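Local coordinates for pyridoxamine 5'-phosphate oxidase-related, FMN-binding protein (Paracoccus denitrificans, PDB 6VNA), which probably binds heme and, as a noncanonical heme oxygenase in the split-barrel FMN-binding clan, appears to degrade c-type heme, at residues E12-A15 with L16-L20; A110-L113 with E114-K118. All blocks are in the same frame, centred on the assembly; numbering follows the deposited sequence.

Contact 1: E12-A15 with L16-L20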
loop_
_atom_site.group_PDB
_atom_site.type_symbol
_atom_site.label_atom_id
_atom_site.label_comp_id
_atom_site.label_asym_id
_atom_site.label_seq_id
_atom_site.Cartn_x
_atom_site.Cartn_y
_atom_site.Cartn_z
ATOM N N GLU A 12 -9.552 -6.874 21.734
ATOM C CA GLU A 12 -10.448 -7.026 20.558
ATOM C C GLU A 12 -9.709 -6.461 19.329
ATOM O O GLU A 12 -9.581 -7.185 18.304
ATOM C CB GLU A 12 -11.805 -6.356 20.816
ATOM C CG GLU A 12 -12.575 -6.911 22.008
ATOM C CD GLU A 12 -14.025 -6.441 22.138
ATOM O OE1 GLU A 12 -14.342 -5.285 21.751
ATOM O OE2 GLU A 12 -14.855 -7.244 22.612
ATOM N N ALA A 13 -9.198 -5.235 19.440
ATOM C CA ALA A 13 -8.370 -4.571 18.404
ATOM C C ALA A 13 -7.174 -5.466 18.043
ATOM O O ALA A 13 -6.902 -5.690 16.830
ATOM C CB ALA A 13 -7.968 -3.190 18.868
ATOM N N ARG A 14 -6.524 -6.054 19.037
ATOM C CA ARG A 14 -5.347 -6.931 18.802
ATOM C C ARG A 14 -5.773 -8.104 17.925
ATOM O O ARG A 14 -5.055 -8.412 16.949
ATOM C CB ARG A 14 -4.722 -7.388 20.130
ATOM C CG ARG A 14 -4.073 -6.263 20.938
ATOM C CD ARG A 14 -3.310 -6.671 22.199
ATOM N NE ARG A 14 -2.854 -5.429 22.816
ATOM C CZ ARG A 14 -3.389 -4.812 23.873
ATOM N NH1 ARG A 14 -4.388 -5.352 24.552
ATOM N NH2 ARG A 14 -2.896 -3.647 24.263
ATOM N N ALA A 15 -6.905 -8.733 18.247
ATOM C CA ALA A 15 -7.404 -9.963 17.572
ATOM C C ALA A 15 -7.848 -9.628 16.128
ATOM O O ALA A 15 -7.558 -10.414 15.181
ATOM C CB ALA A 15 -8.521 -10.557 18.396
ATOM N N LEU A 16 -8.501 -8.480 15.926
ATOM C CA LEU A 16 -8.869 -8.058 14.553
ATOM C C LEU A 16 -7.594 -7.961 13.698
ATOM O O LEU A 16 -7.576 -8.566 12.591
ATOM C CB LEU A 16 -9.630 -6.732 14.595
ATOM C CG LEU A 16 -10.184 -6.338 13.232
ATOM C CD1 LEU A 16 -10.898 -7.524 12.582
ATOM C CD2 LEU A 16 -11.089 -5.119 13.340
ATOM N N ALA A 17 -6.548 -7.293 14.217
ATOM C CA ALA A 17 -5.234 -7.100 13.544
ATOM C C ALA A 17 -4.627 -8.451 13.188
ATOM O O ALA A 17 -4.136 -8.595 12.059
ATOM C CB ALA A 17 -4.286 -6.324 14.418
ATOM N N ARG A 18 -4.628 -9.389 14.134
ATOM C CA ARG A 18 -4.063 -10.748 13.928
ATOM C C ARG A 18 -4.909 -11.519 12.915
ATOM O O ARG A 18 -4.313 -12.321 12.138
ATOM C CB ARG A 18 -4.003 -11.501 15.258
ATOM C CG ARG A 18 -3.092 -10.848 16.284
ATOM C CD ARG A 18 -2.712 -11.804 17.398
ATOM N NE ARG A 18 -1.896 -11.120 18.398
ATOM C CZ ARG A 18 -2.353 -10.532 19.500
ATOM N NH1 ARG A 18 -3.647 -10.533 19.782
ATOM N NH2 ARG A 18 -1.501 -9.941 20.321
ATOM N N GLN A 19 -6.240 -11.314 12.936
ATOM C CA GLN A 19 -7.196 -12.043 12.057
ATOM C C GLN A 19 -7.002 -11.561 10.612
ATOM O O GLN A 19 -7.028 -12.431 9.691
ATOM C CB GLN A 19 -8.649 -11.867 12.531
ATOM C CG GLN A 19 -9.021 -12.737 13.729
ATOM C CD GLN A 19 -10.310 -12.362 14.439
ATOM O OE1 GLN A 19 -10.710 -11.208 14.524
ATOM N NE2 GLN A 19 -10.976 -13.360 14.991
ATOM N N LEU A 20 -6.830 -10.245 10.419
ATOM C CA LEU A 20 -6.515 -9.634 9.101
ATOM C C LEU A 20 -5.230 -10.248 8.539
ATOM O O LEU A 20 -5.215 -10.628 7.328
ATOM C CB LEU A 20 -6.386 -8.110 9.231
ATOM C CG LEU A 20 -7.713 -7.374 9.402
ATOM C CD1 LEU A 20 -7.520 -5.876 9.526
ATOM C CD2 LEU A 20 -8.645 -7.684 8.237
#

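Contact 2: A110-L113 with E114-K118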
loop_
_atom_site.group_PDB
_atom_site.type_symbol
_atom_site.label_atom_id
_atom_site.label_comp_id
_atom_site.label_asym_id
_atom_site.label_seq_id
_atom_site.Cartn_x
_atom_site.Cartn_y
_atom_site.Cartn_z
ATOM N N ALA A 110 5.039 -24.093 -0.095
ATOM C CA ALA A 110 4.073 -25.200 0.148
ATOM C C ALA A 110 2.932 -24.699 1.034
ATOM O O ALA A 110 1.773 -24.805 0.610
ATOM C CB ALA A 110 4.749 -26.400 0.786
ATOM N N ARG A 111 3.252 -24.201 2.233
ATOM C CA ARG A 111 2.323 -23.366 3.034
ATOM C C ARG A 111 1.680 -22.358 2.068
ATOM O O ARG A 111 0.433 -22.256 2.006
ATOM C CB ARG A 111 3.088 -22.668 4.162
ATOM C CG ARG A 111 2.218 -22.006 5.220
ATOM C CD ARG A 111 3.051 -21.221 6.225
ATOM N NE ARG A 111 2.308 -20.727 7.386
ATOM C CZ ARG A 111 1.476 -19.682 7.402
ATOM N NH1 ARG A 111 1.251 -18.986 6.302
ATOM N NH2 ARG A 111 0.867 -19.332 8.523
ATOM N N TRP A 112 2.522 -21.680 1.294
ATOM C CA TRP A 112 2.128 -20.542 0.438
ATOM C C TRP A 112 1.098 -21.017 -0.591
ATOM O O TRP A 112 0.089 -20.297 -0.799
ATOM C CB TRP A 112 3.364 -19.887 -0.203
ATOM C CG TRP A 112 3.021 -18.579 -0.840
ATOM C CD1 TRP A 112 2.352 -18.405 -2.016
ATOM C CD2 TRP A 112 3.238 -17.260 -0.302
ATOM N NE1 TRP A 112 2.164 -17.071 -2.261
ATOM C CE2 TRP A 112 2.708 -16.343 -1.234
ATOM C CE3 TRP A 112 3.843 -16.759 0.855
ATOM C CZ2 TRP A 112 2.761 -14.960 -1.038
ATOM C CZ3 TRP A 112 3.906 -15.396 1.043
ATOM C CH2 TRP A 112 3.355 -14.510 0.115
ATOM N N LEU A 113 1.318 -22.182 -1.205
ATOM C CA LEU A 113 0.416 -22.692 -2.277
ATOM C C LEU A 113 -0.902 -23.193 -1.662
ATOM O O LEU A 113 -1.982 -22.868 -2.214
ATOM C CB LEU A 113 1.119 -23.780 -3.092
ATOM C CG LEU A 113 0.607 -23.932 -4.526
ATOM C CD1 LEU A 113 0.883 -22.672 -5.338
ATOM C CD2 LEU A 113 1.223 -25.149 -5.204
ATOM N N GLU A 114 -0.839 -23.916 -0.540
ATOM C CA GLU A 114 -2.056 -24.362 0.182
ATOM C C GLU A 114 -2.957 -23.139 0.374
ATOM O O GLU A 114 -4.190 -23.280 0.187
ATOM C CB GLU A 114 -1.692 -25.061 1.493
ATOM C CG GLU A 114 -1.046 -26.424 1.275
ATOM C CD GLU A 114 -0.664 -27.153 2.553
ATOM O OE1 GLU A 114 -1.551 -27.302 3.434
ATOM O OE2 GLU A 114 0.521 -27.556 2.675
ATOM N N ARG A 115 -2.365 -21.971 0.654
ATOM C CA ARG A 115 -3.112 -20.733 1.017
ATOM C C ARG A 115 -3.408 -19.894 -0.237
ATOM O O ARG A 115 -4.416 -19.163 -0.237
ATOM C CB ARG A 115 -2.340 -19.994 2.112
ATOM C CG ARG A 115 -2.258 -20.779 3.415
ATOM C CD ARG A 115 -1.189 -20.292 4.370
ATOM N NE ARG A 115 -1.473 -18.953 4.875
ATOM C CZ ARG A 115 -2.162 -18.667 5.973
ATOM N NH1 ARG A 115 -2.677 -19.630 6.715
ATOM N NH2 ARG A 115 -2.342 -17.404 6.319
ATOM N N ASP A 116 -2.598 -20.015 -1.285
ATOM C CA ASP A 116 -2.800 -19.278 -2.561
ATOM C C ASP A 116 -2.399 -20.195 -3.715
ATOM O O ASP A 116 -1.234 -20.199 -4.120
ATOM C CB ASP A 116 -2.019 -17.962 -2.546
ATOM C CG ASP A 116 -2.402 -16.987 -3.644
ATOM O OD1 ASP A 116 -3.345 -17.295 -4.401
ATOM O OD2 ASP A 116 -1.753 -15.917 -3.724
ATOM N N PRO A 117 -3.339 -21.024 -4.241
ATOM C CA PRO A 117 -3.048 -21.928 -5.358
ATOM C C PRO A 117 -2.584 -21.202 -6.636
ATOM O O PRO A 117 -1.550 -21.571 -7.180
ATOM C CB PRO A 117 -4.388 -22.643 -5.603
ATOM C CG PRO A 117 -5.161 -22.485 -4.312
ATOM C CD PRO A 117 -4.724 -21.151 -3.760
ATOM N N LYS A 118 -3.348 -20.188 -7.067
ATOM C CA LYS A 118 -3.027 -19.255 -8.187
ATOM C C LYS A 118 -1.523 -18.931 -8.218
ATOM O O LYS A 118 -0.984 -18.770 -9.334
ATOM C CB LYS A 118 -3.854 -17.969 -8.043
ATOM C CG LYS A 118 -3.520 -16.842 -9.018
ATOM C CD LYS A 118 -2.428 -15.873 -8.559
ATOM C CE LYS A 118 -2.859 -14.917 -7.463
ATOM N NZ LYS A 118 -1.716 -14.515 -6.610
#

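Contact 1: E12-A15 with L16-L20
R14 and R18, one helical turn apart, carry most of the side-chain contact, on a frame of four main-chain bonds. Those bonds step along the helix from i to i+4: L16 N to E12 O, A17 N to A13 O, R18 N to R14 O and Q19 N to A15 O. The last is short, 2.8 Å from Q19 N to A15 O, but bent, with 144° at the hydrogen.

Van der Waals contact comes from the stems of the long chains, which lie against main-chain carbonyls. With CG beside its own backbone N (chi1 -63°), R18 reaches back along the preceding turn, laying CG 3.2 Å from R14 O. Its guanidinium then meets R14 CB obliquely, R18 NH1 lying 3.3 Å from that carbon. Q19 does much the same to A15, placing CG 3.1 Å from A15 O. The nonpolar side chains face the sheet: small A13 and A17 suit the buried flank, where they rest on F148 and L150, while L16 and L20 reach L140.

As for charge, the two arginines run side by side with their guanidinium planes 39° apart, and R14 NE stays 5.3 Å from R18 NH2. Salt bridges from R14 to D11 and D154 take up its charge. Two carboxylates on R14 would therefore be expected to ease the repulsion from R18, letting two cations share one flank of the helix.

Contact 2: A110-L113 with E114-K118
R111 and R115 meet where R111 NH1 sits over one face of the R115 guanidinium, offset toward its rim and 3.1 Å from R115 NE. Both atoms are donors, so this is a close approach of like charges; the planes are turned 42° apart. R111 gets there as an extended chain, whereas R115 bends at its third torsion (chi3 66°), which swings NE and the guanidinium under R111 NH1.

Behind them, E114 N bonds to A110 O almost straight (3.0 Å), and R115 N to R111 O. D116 N reaches W112 O at 2.7 Å, an oxygen that Q47 also grips. D116 is the first residue to leave helical geometry. P117 N, lacking a hydrogen, stands 3.1 Å from L113 O without bonding. Beyond the helix end the carboxylate of D116 forms a salt bridge with K118, NZ to OD2 3.2 Å.

Farther out, E22 pairs with R115 and probably offsets the crowding of positive charge. A leucine in place of R115 would probably leave E22 without this mate and R111 NH1 without the flat group beneath it. The wide indole of W112 suits the inner side of the helix, covering A45, L55 and L57 and meeting F130 edge-to-face. Here a short amphipathic helix ends against the barrel strands of a pyridoxamine 5'-phosphate oxidase-like fold, its aromatic residue inward and its arginines along the flank.

How the contacts relate
Both contacts are turns of peripheral helices lying against the antiparallel sheet, with centres 23 Å apart and no touch between them. Neither is wholly core: each has a buried face (A13 and A17; W112 and D116) and exposed residues (E12 and Q19; E114 and P117). Contact 1 rests on strands 137-141 and 148-151 through small and aliphatic residues of helix 11-23, which continues at both ends; contact 2 closes the helix 108-115 and covers strands 39-48 and 54-59 chiefly with W112, polar side chains adding to the first. Each carries an arginine pair four residues apart, wider in contact 1. E22, further along helix 11-23, ties that helix to contact 2.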